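Local coordinates for cellulosome protein dockerin type I (Clostridium thermocellum, PDB 2WZ8) that probably binds carbohydrate as a calcium-containing family 35 carbohydrate-binding module of a cellulosome component, at residues 17-22 / 46-51; 22-27 / 39-44; 53-58 / 122-127; 59-64 / 115-120; 69-74 / 106-111. One frame throughout, in Å; residues are numbered along the deposited sequence.

Contact 1. Residues 17-22 / 46-51; sequences ANTLGG and NNYLQF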
# COMPACT_ATOMS: atom_id res chain seq x y z
N ALA A 17 -12.84 -3.98 -5.36
CA ALA A 17 -12.30 -3.87 -6.73
C ALA A 17 -10.84 -4.29 -6.83
O ALA A 17 -10.35 -4.60 -7.89
CB ALA A 17 -12.44 -2.44 -7.23
N ASN A 18 -10.16 -4.31 -5.69
CA ASN A 18 -8.73 -4.58 -5.66
C ASN A 18 -8.45 -6.07 -5.79
O ASN A 18 -9.33 -6.89 -5.54
CB ASN A 18 -8.08 -4.01 -4.38
CG ASN A 18 -8.16 -2.51 -4.30
OD1 ASN A 18 -8.29 -1.82 -5.33
ND2 ASN A 18 -7.96 -1.97 -3.09
N THR A 19 -7.22 -6.41 -6.18
CA THR A 19 -6.76 -7.79 -6.25
C THR A 19 -5.79 -8.08 -5.13
O THR A 19 -4.82 -7.36 -4.93
CB THR A 19 -6.05 -8.10 -7.59
OG1 THR A 19 -6.87 -7.69 -8.68
CG2 THR A 19 -5.76 -9.57 -7.71
N LEU A 20 -6.06 -9.15 -4.39
CA LEU A 20 -5.18 -9.62 -3.34
C LEU A 20 -4.66 -10.96 -3.82
O LEU A 20 -5.42 -11.87 -4.15
CB LEU A 20 -5.93 -9.73 -2.02
CG LEU A 20 -6.05 -8.42 -1.20
CD1 LEU A 20 -6.88 -7.38 -1.89
CD2 LEU A 20 -6.63 -8.70 0.21
N GLY A 21 -3.35 -11.06 -3.88
CA GLY A 21 -2.68 -12.32 -4.24
C GLY A 21 -2.22 -13.11 -3.04
O GLY A 21 -1.84 -12.55 -1.99
N GLY A 22 -2.25 -14.43 -3.17
CA GLY A 22 -1.60 -15.25 -2.19
C GLY A 22 -2.23 -15.09 -0.83
O GLY A 22 -3.45 -15.18 -0.67
N ASN A 46 4.16 -13.20 -4.57
CA ASN A 46 2.80 -13.64 -4.89
C ASN A 46 1.78 -13.14 -3.87
O ASN A 46 0.59 -13.18 -4.12
CB ASN A 46 2.73 -15.16 -5.04
CG ASN A 46 3.39 -15.89 -3.87
OD1 ASN A 46 2.83 -16.84 -3.34
ND2 ASN A 46 4.59 -15.45 -3.47
N ASN A 47 2.27 -12.64 -2.74
CA ASN A 47 1.39 -12.19 -1.63
C ASN A 47 1.25 -10.68 -1.67
O ASN A 47 1.86 -9.96 -0.87
CB ASN A 47 1.96 -12.62 -0.30
CG ASN A 47 2.34 -14.09 -0.27
OD1 ASN A 47 3.47 -14.43 0.04
ND2 ASN A 47 1.41 -14.92 -0.62
N TYR A 48 0.50 -10.22 -2.65
CA TYR A 48 0.49 -8.78 -3.03
C TYR A 48 -0.90 -8.15 -2.85
O TYR A 48 -1.91 -8.83 -2.77
CB TYR A 48 0.98 -8.60 -4.47
CG TYR A 48 0.09 -9.16 -5.53
CD1 TYR A 48 -1.04 -8.48 -5.96
CD2 TYR A 48 0.34 -10.41 -6.08
CE1 TYR A 48 -1.85 -8.98 -6.94
CE2 TYR A 48 -0.50 -10.93 -7.05
CZ TYR A 48 -1.59 -10.22 -7.48
OH TYR A 48 -2.42 -10.74 -8.47
N LEU A 49 -0.90 -6.82 -2.82
CA LEU A 49 -2.10 -6.00 -2.87
C LEU A 49 -2.00 -5.13 -4.11
O LEU A 49 -1.05 -4.36 -4.24
CB LEU A 49 -2.17 -5.08 -1.64
CG LEU A 49 -3.20 -3.95 -1.61
CD1 LEU A 49 -4.63 -4.44 -1.84
CD2 LEU A 49 -3.06 -3.08 -0.33
N GLN A 50 -2.96 -5.25 -4.99
CA GLN A 50 -3.05 -4.38 -6.14
C GLN A 50 -4.30 -3.56 -6.17
O GLN A 50 -5.39 -4.08 -6.21
CB GLN A 50 -2.92 -5.18 -7.44
CG GLN A 50 -2.96 -4.33 -8.69
CD GLN A 50 -2.59 -5.10 -9.91
OE1 GLN A 50 -1.44 -5.59 -10.01
NE2 GLN A 50 -3.53 -5.25 -10.84
N PHE A 51 -4.09 -2.24 -6.23
CA PHE A 51 -5.15 -1.27 -6.45
C PHE A 51 -5.37 -1.21 -7.94
O PHE A 51 -4.46 -0.95 -8.71
CB PHE A 51 -4.75 0.14 -5.95
CG PHE A 51 -4.65 0.25 -4.46
CD1 PHE A 51 -5.73 0.74 -3.71
CD2 PHE A 51 -3.52 -0.15 -3.79
CE1 PHE A 51 -5.67 0.88 -2.34
CE2 PHE A 51 -3.43 -0.05 -2.43
CZ PHE A 51 -4.53 0.49 -1.68
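At the edge of the five-stranded sheet of this beta-sandwich module, the short strand 19-20 runs antiparallel to strand 49-56, with Thr-19 and Gln-50 as a hydrogen-bonded pair. Thr-19 N reaches Gln-50 O at 3.0 Å, and Gln-50 N returns to Thr-19 O at 2.8 Å. Past the non-hydrogen-bonded pair Leu-20 and Leu-49, Gly-21 N donates to Tyr-48 O at 2.9 Å. There the phenol ring lies over the chain. Tyr-48 holds CG between its own backbone N and carbonyl carbon (chi1 67°), which folds the ring back onto Gly-21. The CA of Gly-21 sits 4.0 Å from the centroid of the Tyr-48 ring and 16° off its normal, a CH-pi contact that needs the bare glycine backbone. The hydroxyl end reaches further along, with Tyr-48 OH 3.6 Å from Thr-19 CG2. On the face that carries the leucines, the two side chains lie alongside each other and touch through CD1 of Leu-20 and CD1 of Leu-49, 3.7 Å apart; branched aliphatic groups suit this inward side. Asn-18 brings ND2 to 3.6 Å from Phe-51 CD1, its amide turned 66° from the ring plane, while ND2 is satisfied by Ala-13 O. Gln-50, pointing to the same face as Thr-19, spends its amide on Asn-52 and Arg-128, and Arg-128 also makes a cation-pi contact with Tyr-48. Strand 49-56 bonds on its other side to strand 123-130, while Leu-49 packs on Val-38 of strand 36-39 and Ile-141 of strand 140-147.

Contact 2. Residues 22-27 / 39-44; sequences GAAVRQ and GWIGNG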
# COMPACT_ATOMS: atom_id res chain seq x y z
N GLY A 22 -2.25 -14.43 -3.17
CA GLY A 22 -1.60 -15.25 -2.19
C GLY A 22 -2.23 -15.09 -0.83
O GLY A 22 -3.45 -15.18 -0.67
N ALA A 23 -1.33 -14.91 0.13
CA ALA A 23 -1.64 -14.79 1.54
C ALA A 23 -2.13 -13.40 1.97
O ALA A 23 -2.56 -13.21 3.13
CB ALA A 23 -0.42 -15.19 2.40
N ALA A 24 -2.10 -12.43 1.06
CA ALA A 24 -2.57 -11.09 1.47
C ALA A 24 -4.06 -11.21 1.78
O ALA A 24 -4.81 -11.86 1.05
CB ALA A 24 -2.31 -10.04 0.37
N VAL A 25 -4.51 -10.52 2.83
CA VAL A 25 -5.86 -10.69 3.30
C VAL A 25 -6.47 -9.40 3.88
O VAL A 25 -5.79 -8.62 4.54
CB VAL A 25 -5.89 -11.86 4.34
CG1 VAL A 25 -4.99 -11.52 5.59
CG2 VAL A 25 -7.34 -12.30 4.65
N ARG A 26 -7.75 -9.20 3.63
CA ARG A 26 -8.54 -8.14 4.29
C ARG A 26 -8.85 -8.56 5.69
O ARG A 26 -9.29 -9.67 5.92
CB ARG A 26 -9.88 -7.92 3.57
CG ARG A 26 -9.77 -7.42 2.15
CD ARG A 26 -11.13 -7.41 1.43
NE ARG A 26 -11.03 -6.82 0.11
CZ ARG A 26 -10.66 -7.48 -0.99
NH1 ARG A 26 -10.39 -8.77 -0.94
NH2 ARG A 26 -10.57 -6.82 -2.13
N GLN A 27 -8.61 -7.65 6.63
CA GLN A 27 -8.89 -7.89 8.04
C GLN A 27 -9.52 -6.67 8.68
O GLN A 27 -9.29 -5.53 8.25
CB GLN A 27 -7.63 -8.38 8.79
CG GLN A 27 -7.28 -9.81 8.43
CD GLN A 27 -6.09 -10.40 9.16
OE1 GLN A 27 -5.27 -9.71 9.80
NE2 GLN A 27 -5.94 -11.71 9.00
N GLY A 39 -3.49 -6.98 5.29
CA GLY A 39 -2.29 -7.48 5.96
C GLY A 39 -1.66 -8.61 5.17
O GLY A 39 -2.19 -9.08 4.17
N TRP A 40 -0.57 -9.08 5.73
CA TRP A 40 0.23 -10.22 5.24
C TRP A 40 0.66 -10.00 3.80
O TRP A 40 0.67 -10.91 2.97
CB TRP A 40 -0.49 -11.54 5.47
CG TRP A 40 -0.67 -11.72 6.93
CD1 TRP A 40 -1.78 -11.40 7.67
CD2 TRP A 40 0.34 -12.09 7.88
NE1 TRP A 40 -1.52 -11.60 9.01
CE2 TRP A 40 -0.24 -12.02 9.17
CE3 TRP A 40 1.67 -12.47 7.76
CZ2 TRP A 40 0.47 -12.31 10.32
CZ3 TRP A 40 2.37 -12.78 8.92
CH2 TRP A 40 1.76 -12.70 10.18
N ILE A 41 1.05 -8.76 3.54
CA ILE A 41 1.68 -8.38 2.27
C ILE A 41 3.17 -8.59 2.41
O ILE A 41 3.85 -7.89 3.13
CB ILE A 41 1.40 -6.90 1.89
CG1 ILE A 41 -0.08 -6.58 1.88
CG2 ILE A 41 2.04 -6.56 0.56
CD1 ILE A 41 -0.35 -5.07 1.94
N GLY A 42 3.70 -9.58 1.73
CA GLY A 42 5.13 -9.88 1.76
C GLY A 42 5.44 -11.36 1.84
O GLY A 42 4.59 -12.20 1.57
N ASN A 43 6.69 -11.65 2.20
CA ASN A 43 7.20 -13.04 2.24
C ASN A 43 7.02 -13.73 0.90
O ASN A 43 6.67 -14.90 0.80
CB ASN A 43 6.46 -13.83 3.32
CG ASN A 43 7.05 -15.19 3.52
OD1 ASN A 43 8.28 -15.35 3.54
ND2 ASN A 43 6.19 -16.19 3.62
N GLY A 44 7.27 -12.97 -0.15
CA GLY A 44 7.13 -13.49 -1.52
C GLY A 44 6.21 -12.67 -2.36
O GLY A 44 5.20 -12.15 -1.90
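Val-25 and Trp-40 lie side by side and point the same way, the valine meeting the indole at its edge, near the ring plane, and not over a face. In the conformer described, Val-25 CG1 is 3.8 Å from Trp-40 CD1, its branch set between backbone N and carbonyl carbon (chi1 62°). The base of the tryptophan is closer still to segment 22-27, with Trp-40 CB 3.5 Å from Ala-23 O. The rest of the large ring remains largely at the surface, where it meets Tyr-137 edge-to-face. Next to this pair is the end of a two-stranded antiparallel hairpin, strands 25-28 and 36-39, whose open end carries the hydrogen-bonded pair Val-25 and Gly-39. Val-25 N donates to Gly-39 O at 3.0 Å, and Gly-39 N returns to Val-25 O at 2.9 Å. Beyond this pair Trp-40 takes left-handed backbone angles, and the chain leaves the hairpin. The methyl of Ala-24 is buried, with CB 3.9 Å from Gly-39 O, and a small apolar group fits there. Ala-24 CA lies 3.4 Å from Gly-39 O in a CA-H...O contact. Ile-41 points away from the hairpin and brushes Ala-24 CB only through CG1, at 4.4 Å, while packing on Ala-138.

Contact 3. Residues 53-58 / 122-127; sequences NVYVPQ and AGNNTI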
# COMPACT_ATOMS: atom_id res chain seq x y z
N ASN A 53 -7.69 0.40 -10.96
CA ASN A 53 -8.48 1.52 -11.44
C ASN A 53 -8.31 2.76 -10.60
O ASN A 53 -9.25 3.43 -10.19
CB ASN A 53 -9.94 1.12 -11.58
CG ASN A 53 -10.11 -0.05 -12.53
OD1 ASN A 53 -10.71 -1.09 -12.17
ND2 ASN A 53 -9.55 0.07 -13.71
N VAL A 54 -7.05 3.08 -10.40
CA VAL A 54 -6.68 4.38 -9.83
C VAL A 54 -6.71 5.39 -10.97
O VAL A 54 -5.90 5.37 -11.88
CB VAL A 54 -5.31 4.30 -9.15
CG1 VAL A 54 -4.83 5.70 -8.67
CG2 VAL A 54 -5.35 3.26 -8.01
N TYR A 55 -7.70 6.25 -10.93
CA TYR A 55 -8.03 7.13 -12.04
C TYR A 55 -7.54 8.54 -11.82
O TYR A 55 -7.86 9.18 -10.81
CB TYR A 55 -9.55 7.19 -12.27
CG TYR A 55 -9.91 7.98 -13.49
CD1 TYR A 55 -10.10 7.37 -14.72
CD2 TYR A 55 -10.03 9.35 -13.41
CE1 TYR A 55 -10.41 8.13 -15.84
CE2 TYR A 55 -10.33 10.10 -14.52
CZ TYR A 55 -10.52 9.49 -15.73
OH TYR A 55 -10.86 10.27 -16.84
N VAL A 56 -6.80 9.03 -12.82
CA VAL A 56 -6.45 10.46 -12.91
C VAL A 56 -6.71 10.99 -14.32
O VAL A 56 -6.64 10.26 -15.29
CB VAL A 56 -5.00 10.73 -12.50
CG1 VAL A 56 -4.79 10.43 -11.01
CG2 VAL A 56 -4.01 10.00 -13.38
N PRO A 57 -7.01 12.29 -14.44
CA PRO A 57 -7.35 12.83 -15.76
C PRO A 57 -6.16 13.17 -16.64
O PRO A 57 -6.32 13.41 -17.85
CB PRO A 57 -8.07 14.14 -15.40
CG PRO A 57 -7.45 14.54 -14.14
CD PRO A 57 -7.28 13.26 -13.37
N GLN A 58 -4.99 13.27 -16.03
CA GLN A 58 -3.79 13.78 -16.71
C GLN A 58 -2.60 12.91 -16.43
O GLN A 58 -2.40 12.49 -15.28
CB GLN A 58 -3.45 15.19 -16.20
CG GLN A 58 -4.42 16.25 -16.56
CD GLN A 58 -4.30 16.71 -17.98
OE1 GLN A 58 -3.26 16.56 -18.65
NE2 GLN A 58 -5.36 17.33 -18.45
N ALA A 122 -2.93 9.21 -17.92
CA ALA A 122 -4.34 9.59 -17.96
C ALA A 122 -5.20 8.33 -18.02
O ALA A 122 -4.89 7.41 -18.77
CB ALA A 122 -4.62 10.49 -19.16
N GLY A 123 -6.29 8.32 -17.26
CA GLY A 123 -7.18 7.17 -17.20
C GLY A 123 -6.89 6.30 -15.99
O GLY A 123 -6.43 6.76 -14.93
N ASN A 124 -7.23 5.03 -16.16
CA ASN A 124 -7.08 4.04 -15.08
C ASN A 124 -5.66 3.53 -15.00
O ASN A 124 -5.00 3.27 -16.00
CB ASN A 124 -8.04 2.84 -15.27
CG ASN A 124 -9.48 3.17 -14.98
OD1 ASN A 124 -10.38 2.81 -15.78
ND2 ASN A 124 -9.74 3.85 -13.88
N ASN A 125 -5.20 3.37 -13.77
CA ASN A 125 -3.86 2.86 -13.47
C ASN A 125 -3.93 1.76 -12.42
O ASN A 125 -4.88 1.71 -11.63
CB ASN A 125 -2.99 3.99 -12.88
CG ASN A 125 -2.75 5.13 -13.86
OD1 ASN A 125 -1.75 5.14 -14.56
ND2 ASN A 125 -3.65 6.08 -13.91
N THR A 126 -2.91 0.92 -12.39
CA THR A 126 -2.76 -0.06 -11.30
C THR A 126 -1.58 0.34 -10.44
O THR A 126 -0.57 0.88 -10.91
CB THR A 126 -2.59 -1.48 -11.82
OG1 THR A 126 -1.33 -1.59 -12.51
CG2 THR A 126 -3.74 -1.86 -12.72
N ILE A 127 -1.71 0.05 -9.15
CA ILE A 127 -0.62 0.21 -8.21
C ILE A 127 -0.54 -1.01 -7.32
O ILE A 127 -1.47 -1.30 -6.60
CB ILE A 127 -0.74 1.51 -7.34
CG1 ILE A 127 -1.00 2.77 -8.21
CG2 ILE A 127 0.49 1.67 -6.47
CD1 ILE A 127 -1.27 4.08 -7.43
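Val-54 O is gripped twice by one residue, Asn-125. The amide nitrogen of its side chain, Asn-125 ND2, donates at 3.1 Å to Val-54 O, with the acceptor exactly in the amide plane, while the backbone Asn-125 N lies 2.8 Å from Val-54 O in a bent, weak bond. The side-chain bond is the straighter of the two. In Asn-125, chi1 of -64° sets CG beside the backbone N and chi2 of -94° turns ND2 to Val-54 O; OD1 accepts from Asn-121 N, so both ends of this buried amide are used. Asparagine thus suits a place where a donor and an acceptor must be served at once. Val-54 N completes the pair with Asn-125 O at 2.8 Å. Further on, Val-56 N bonds to Gly-123 O at 3.1 Å and Gly-123 N to Val-56 O at 2.8 Å; the backbone angles of Gly-123, with positive phi, would press a side chain against the carbonyl of Ala-122, so glycine suits the place. On the solvent side Asn-124 brings ND2 to the edge of the Tyr-55 ring, 3.6 Å from CD1, with amide and ring planes 74° apart, and Asn-53 crosses over the same amide. On the inward face, beside the Asn-125 amide, Val-54 CG1 meets Ile-127 CD1 at 4.1 Å. Strands 49-56 and 123-130 are neighbours in the five-stranded sheet, and the inward valines of strand 49-56 press on the second sheet, Val-54 against Ile-146 and Val-56 against Tyr-62, Leu-120 and Ile-146.

Contact 4. Residues 59-64 / 115-120; sequences AGTYRM and IIDVYL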
# COMPACT_ATOMS: atom_id res chain seq x y z
N ALA A 59 -1.78 12.67 -17.44
CA ALA A 59 -0.50 12.04 -17.23
C ALA A 59 0.39 12.95 -16.41
O ALA A 59 0.39 14.17 -16.60
CB ALA A 59 0.17 11.71 -18.56
N GLY A 60 1.13 12.37 -15.49
CA GLY A 60 2.07 13.14 -14.66
C GLY A 60 2.41 12.46 -13.37
O GLY A 60 2.01 11.36 -13.10
N THR A 61 3.24 13.15 -12.63
CA THR A 61 3.65 12.69 -11.30
C THR A 61 2.66 13.21 -10.26
O THR A 61 2.30 14.40 -10.20
CB THR A 61 5.10 13.12 -10.98
OG1 THR A 61 5.99 12.53 -11.93
CG2 THR A 61 5.49 12.71 -9.56
N TYR A 62 2.21 12.26 -9.43
CA TYR A 62 1.27 12.54 -8.37
C TYR A 62 1.88 12.15 -7.05
O TYR A 62 2.76 11.29 -6.98
CB TYR A 62 -0.03 11.76 -8.58
CG TYR A 62 -0.80 12.24 -9.77
CD1 TYR A 62 -1.91 13.07 -9.61
CD2 TYR A 62 -0.44 11.87 -11.07
CE1 TYR A 62 -2.61 13.54 -10.71
CE2 TYR A 62 -1.15 12.33 -12.16
CZ TYR A 62 -2.24 13.15 -11.98
OH TYR A 62 -2.97 13.64 -13.04
N ARG A 63 1.32 12.70 -6.00
CA ARG A 63 1.70 12.29 -4.64
C ARG A 63 0.69 11.26 -4.17
O ARG A 63 -0.52 11.53 -4.11
CB ARG A 63 1.70 13.50 -3.71
CG ARG A 63 2.94 14.34 -3.92
CD ARG A 63 3.04 15.47 -2.90
NE ARG A 63 1.94 16.43 -3.05
CZ ARG A 63 0.83 16.43 -2.32
NH1 ARG A 63 0.65 15.50 -1.37
NH2 ARG A 63 -0.12 17.35 -2.55
N MET A 64 1.21 10.10 -3.81
CA MET A 64 0.39 9.02 -3.25
C MET A 64 0.62 9.00 -1.74
O MET A 64 1.74 8.76 -1.24
CB MET A 64 0.77 7.67 -3.83
CG MET A 64 -0.01 6.53 -3.20
SD MET A 64 0.29 4.91 -3.95
CE MET A 64 2.04 4.62 -3.64
N ILE A 115 4.29 9.71 2.13
CA ILE A 115 4.07 10.10 0.74
C ILE A 115 5.12 9.49 -0.16
O ILE A 115 6.33 9.50 0.12
CB ILE A 115 4.08 11.63 0.57
CG1 ILE A 115 3.02 12.26 1.49
CG2 ILE A 115 3.89 12.05 -0.92
CD1 ILE A 115 3.12 13.81 1.64
N ILE A 116 4.62 8.98 -1.26
CA ILE A 116 5.43 8.39 -2.31
C ILE A 116 5.00 8.98 -3.65
O ILE A 116 3.84 8.95 -3.99
CB ILE A 116 5.28 6.85 -2.40
CG1 ILE A 116 5.62 6.16 -1.07
CG2 ILE A 116 6.12 6.29 -3.52
CD1 ILE A 116 5.25 4.72 -1.02
N ASP A 117 5.96 9.47 -4.42
CA ASP A 117 5.63 10.03 -5.73
C ASP A 117 5.47 8.88 -6.73
O ASP A 117 6.23 7.92 -6.74
CB ASP A 117 6.72 11.00 -6.22
CG ASP A 117 6.68 12.35 -5.52
OD1 ASP A 117 5.73 12.71 -4.82
OD2 ASP A 117 7.66 13.12 -5.71
N VAL A 118 4.44 9.00 -7.56
CA VAL A 118 4.15 8.01 -8.58
C VAL A 118 3.84 8.70 -9.91
O VAL A 118 3.15 9.71 -9.94
CB VAL A 118 2.99 7.07 -8.16
CG1 VAL A 118 3.41 6.19 -6.98
CG2 VAL A 118 1.68 7.84 -7.87
N TYR A 119 4.32 8.11 -11.00
CA TYR A 119 3.98 8.57 -12.35
C TYR A 119 2.81 7.76 -12.88
O TYR A 119 2.88 6.52 -12.98
CB TYR A 119 5.17 8.47 -13.33
CG TYR A 119 4.84 9.16 -14.63
CD1 TYR A 119 5.08 10.51 -14.80
CD2 TYR A 119 4.22 8.47 -15.66
CE1 TYR A 119 4.78 11.14 -15.96
CE2 TYR A 119 3.88 9.12 -16.85
CZ TYR A 119 4.15 10.46 -16.96
OH TYR A 119 3.86 11.12 -18.15
N LEU A 120 1.72 8.48 -13.18
CA LEU A 120 0.50 7.89 -13.67
C LEU A 120 0.15 8.36 -15.06
O LEU A 120 0.48 9.47 -15.46
CB LEU A 120 -0.65 8.25 -12.72
CG LEU A 120 -0.48 7.79 -11.26
CD1 LEU A 120 -1.64 8.31 -10.40
CD2 LEU A 120 -0.28 6.29 -11.13
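Met-64 packs tightly against Ile-116 and Val-118 on the buried side of this strand pair, whereas Thr-61, Arg-63, Asp-117 and Tyr-119 face solvent on the other. The methionine extends CB-CG-SD from the strand into the core (chi1 177°) and then bends at the sulfur, bringing CE to 3.9 Å from Val-118 CG1 and 4.1 Å from Ile-116 CB. A long, pliable side chain is well suited to fitting among such branched neighbours, and Met-64 also meets Ile-90, Ile-127 and Phe-129 of the facing sheet. Nearby, Tyr-62 crosses Leu-120 at about a right angle, with CD2 3.8 Å from Leu-120 CD1, and its hydroxyl bonds to Gln-58 O. Strands 60-69 and 112-120 run antiparallel at the edge of the four-stranded sheet of the sandwich. Three hydrogen-bonded pairs tie them, and the bonds of the middle pair are nearly straight: Tyr-62 N to Val-118 O at 2.8 Å and Val-118 N to Tyr-62 O at 2.9 Å. The outer side is looser. Tyr-119 lays one ring face over the Gly-60 peptide, whose O stands 3.6 Å above the ring plane, near the rim; at the backbone angles of Gly-60 a side chain would jam against the carbonyl O of Ala-59, which explains the glycine. Arg-63 and Asp-117 make no salt bridge: it is the aliphatic CG of Arg-63 that lies 3.4 Å from Asp-117 OD1, while Arg-63 NE remains 5.6 Å from that oxygen.

Contact 5. Residues 69-74 / 106-111; sequences ANAEVF and RGWNTY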
# COMPACT_ATOMS: atom_id res chain seq x y z
N ALA A 69 0.12 0.81 8.93
CA ALA A 69 0.59 0.47 10.27
C ALA A 69 1.82 -0.42 10.16
O ALA A 69 1.90 -1.25 9.29
CB ALA A 69 -0.50 -0.17 11.11
N ASN A 70 2.75 -0.21 11.08
CA ASN A 70 3.97 -1.01 11.15
C ASN A 70 4.53 -1.00 12.56
O ASN A 70 5.07 0.01 12.97
CB ASN A 70 5.06 -0.49 10.19
CG ASN A 70 6.43 -1.11 10.48
OD1 ASN A 70 6.50 -2.22 11.03
ND2 ASN A 70 7.50 -0.41 10.15
N ALA A 71 4.41 -2.12 13.29
CA ALA A 71 4.93 -2.22 14.67
C ALA A 71 5.97 -3.30 14.81
O ALA A 71 6.17 -3.83 15.91
CB ALA A 71 3.79 -2.41 15.69
N GLU A 72 6.65 -3.61 13.72
CA GLU A 72 7.70 -4.63 13.74
C GLU A 72 8.86 -4.24 14.65
O GLU A 72 9.33 -3.10 14.64
CB GLU A 72 8.22 -4.93 12.34
CG GLU A 72 9.15 -6.14 12.32
CD GLU A 72 9.51 -6.61 10.97
OE1 GLU A 72 8.68 -6.58 10.05
OE2 GLU A 72 10.67 -7.11 10.84
N VAL A 73 9.36 -5.22 15.40
CA VAL A 73 10.59 -5.03 16.17
C VAL A 73 11.58 -6.14 15.85
O VAL A 73 11.20 -7.22 15.39
CB VAL A 73 10.33 -5.00 17.68
CG1 VAL A 73 9.30 -3.94 18.03
CG2 VAL A 73 9.89 -6.36 18.16
N PHE A 74 12.85 -5.83 16.10
CA PHE A 74 13.99 -6.76 15.83
C PHE A 74 14.47 -7.49 17.07
O PHE A 74 14.27 -7.01 18.18
CB PHE A 74 15.18 -6.00 15.24
N ARG A 106 4.56 1.94 15.80
CA ARG A 106 4.67 1.44 17.19
C ARG A 106 3.45 0.68 17.74
O ARG A 106 3.45 0.21 18.87
CB ARG A 106 5.04 2.57 18.16
CG ARG A 106 6.40 3.16 17.96
CD ARG A 106 6.72 4.29 19.00
NE ARG A 106 8.11 4.69 18.87
CZ ARG A 106 9.12 4.08 19.47
NH1 ARG A 106 8.89 3.02 20.22
NH2 ARG A 106 10.37 4.51 19.27
N GLY A 107 2.46 0.53 16.91
CA GLY A 107 1.27 -0.24 17.18
C GLY A 107 0.59 -0.71 15.94
O GLY A 107 0.47 0.04 14.97
N TRP A 108 0.10 -1.93 15.96
CA TRP A 108 -0.58 -2.48 14.77
C TRP A 108 -1.94 -1.85 14.49
O TRP A 108 -2.46 -1.98 13.38
CB TRP A 108 -0.66 -4.02 14.81
CG TRP A 108 0.66 -4.64 14.77
CD1 TRP A 108 1.32 -5.25 15.80
CD2 TRP A 108 1.54 -4.70 13.65
NE1 TRP A 108 2.56 -5.64 15.40
CE2 TRP A 108 2.73 -5.30 14.08
CE3 TRP A 108 1.45 -4.24 12.33
CZ2 TRP A 108 3.80 -5.56 13.21
CZ3 TRP A 108 2.53 -4.45 11.49
CH2 TRP A 108 3.69 -5.10 11.93
N ASN A 109 -2.46 -1.13 15.47
CA ASN A 109 -3.70 -0.38 15.30
C ASN A 109 -3.48 1.13 15.24
O ASN A 109 -4.39 1.90 15.36
CB ASN A 109 -4.69 -0.71 16.42
CG ASN A 109 -4.18 -0.30 17.78
OD1 ASN A 109 -3.02 0.07 17.95
ND2 ASN A 109 -5.06 -0.37 18.77
N THR A 110 -2.24 1.51 15.02
CA THR A 110 -1.86 2.92 14.93
C THR A 110 -1.45 3.18 13.48
O THR A 110 -0.41 2.68 13.00
CB THR A 110 -0.68 3.27 15.85
OG1 THR A 110 -1.02 2.91 17.20
CG2 THR A 110 -0.31 4.74 15.77
N TYR A 111 -2.28 3.97 12.82
CA TYR A 111 -2.17 4.25 11.39
C TYR A 111 -1.67 5.66 11.14
O TYR A 111 -2.23 6.62 11.67
CB TYR A 111 -3.51 4.03 10.66
CG TYR A 111 -3.97 2.60 10.75
CD1 TYR A 111 -3.58 1.66 9.80
CD2 TYR A 111 -4.80 2.18 11.77
CE1 TYR A 111 -3.98 0.34 9.88
CE2 TYR A 111 -5.19 0.84 11.87
CZ TYR A 111 -4.80 -0.07 10.90
OH TYR A 111 -5.20 -1.40 11.01
O HOH W 1 5.42 -6.37 16.43
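With CG anti to its carbonyl carbon (chi1 -64°) and the ring turned nearly across that bond (chi2 107°), Trp-108 spreads its indole over the backbone of Asn-70 and Ala-71. The methyl of Ala-71 lies over the pyrrole half, its CB 3.5 Å from the centroid of the five-membered ring and 14° off the normal, a well-centred CH-pi contact. Over the same face, offset toward the rim, Ala-71 N stands 3.3 Å above the ring plane. Alanine is small enough to let this flat ring settle directly on the chain. A water ties the same pair together, donating to Ala-71 O at 2.7 Å and accepting from Trp-108 NE1 at 3.1 Å. The covered chain is itself held in shape by an Asx turn, in which Asn-70 OD1 accepts from Glu-72 N at 3.0 Å, while ND2 of Asn-70 donates to Phe-103 O and Val-84 O. Ala-69 CB fits into a type I turn running from Gly-107 to Thr-110: it lies 3.4 Å from Thr-110 O, and on another side meets Tyr-111 CE1 at 3.7 Å. Thr-105 OG1 binds both this turn and Asn-70 N. Tyr-111 directs its hydroxyl to Asp-29 and packs on Asp-142, a calcium ligand. Such loops commonly form the sugar site in this family, though no sugar is bound here. The contact joins the loop after strand 60-69 to the one leading into strand 112-120, with Trp-108 also touching Arg-86 of strand 86-92 and Asn-140 of strand 140-147.

Contacts 1 and 3 share strand 49-56, so the five-stranded sheet runs continuously between their centres, about 17 Å apart. Contact 4 belongs to the facing sheet and meets contact 3 across the sandwich core, where Val-56 and Leu-120 touch; their centres are about 11 Å apart. Contact 2 lies about 8 Å from contact 1, centre to centre, and shares Gly-22 with it. Contact 5 stands at the far end, about 30 Å from contact 3, centre to centre. Relative to the calcium ion, the side chains of Tyr-111 and Phe-51 are about 7 and 8 Å away, whereas Val-54 and Met-64 are each about 14 Å away.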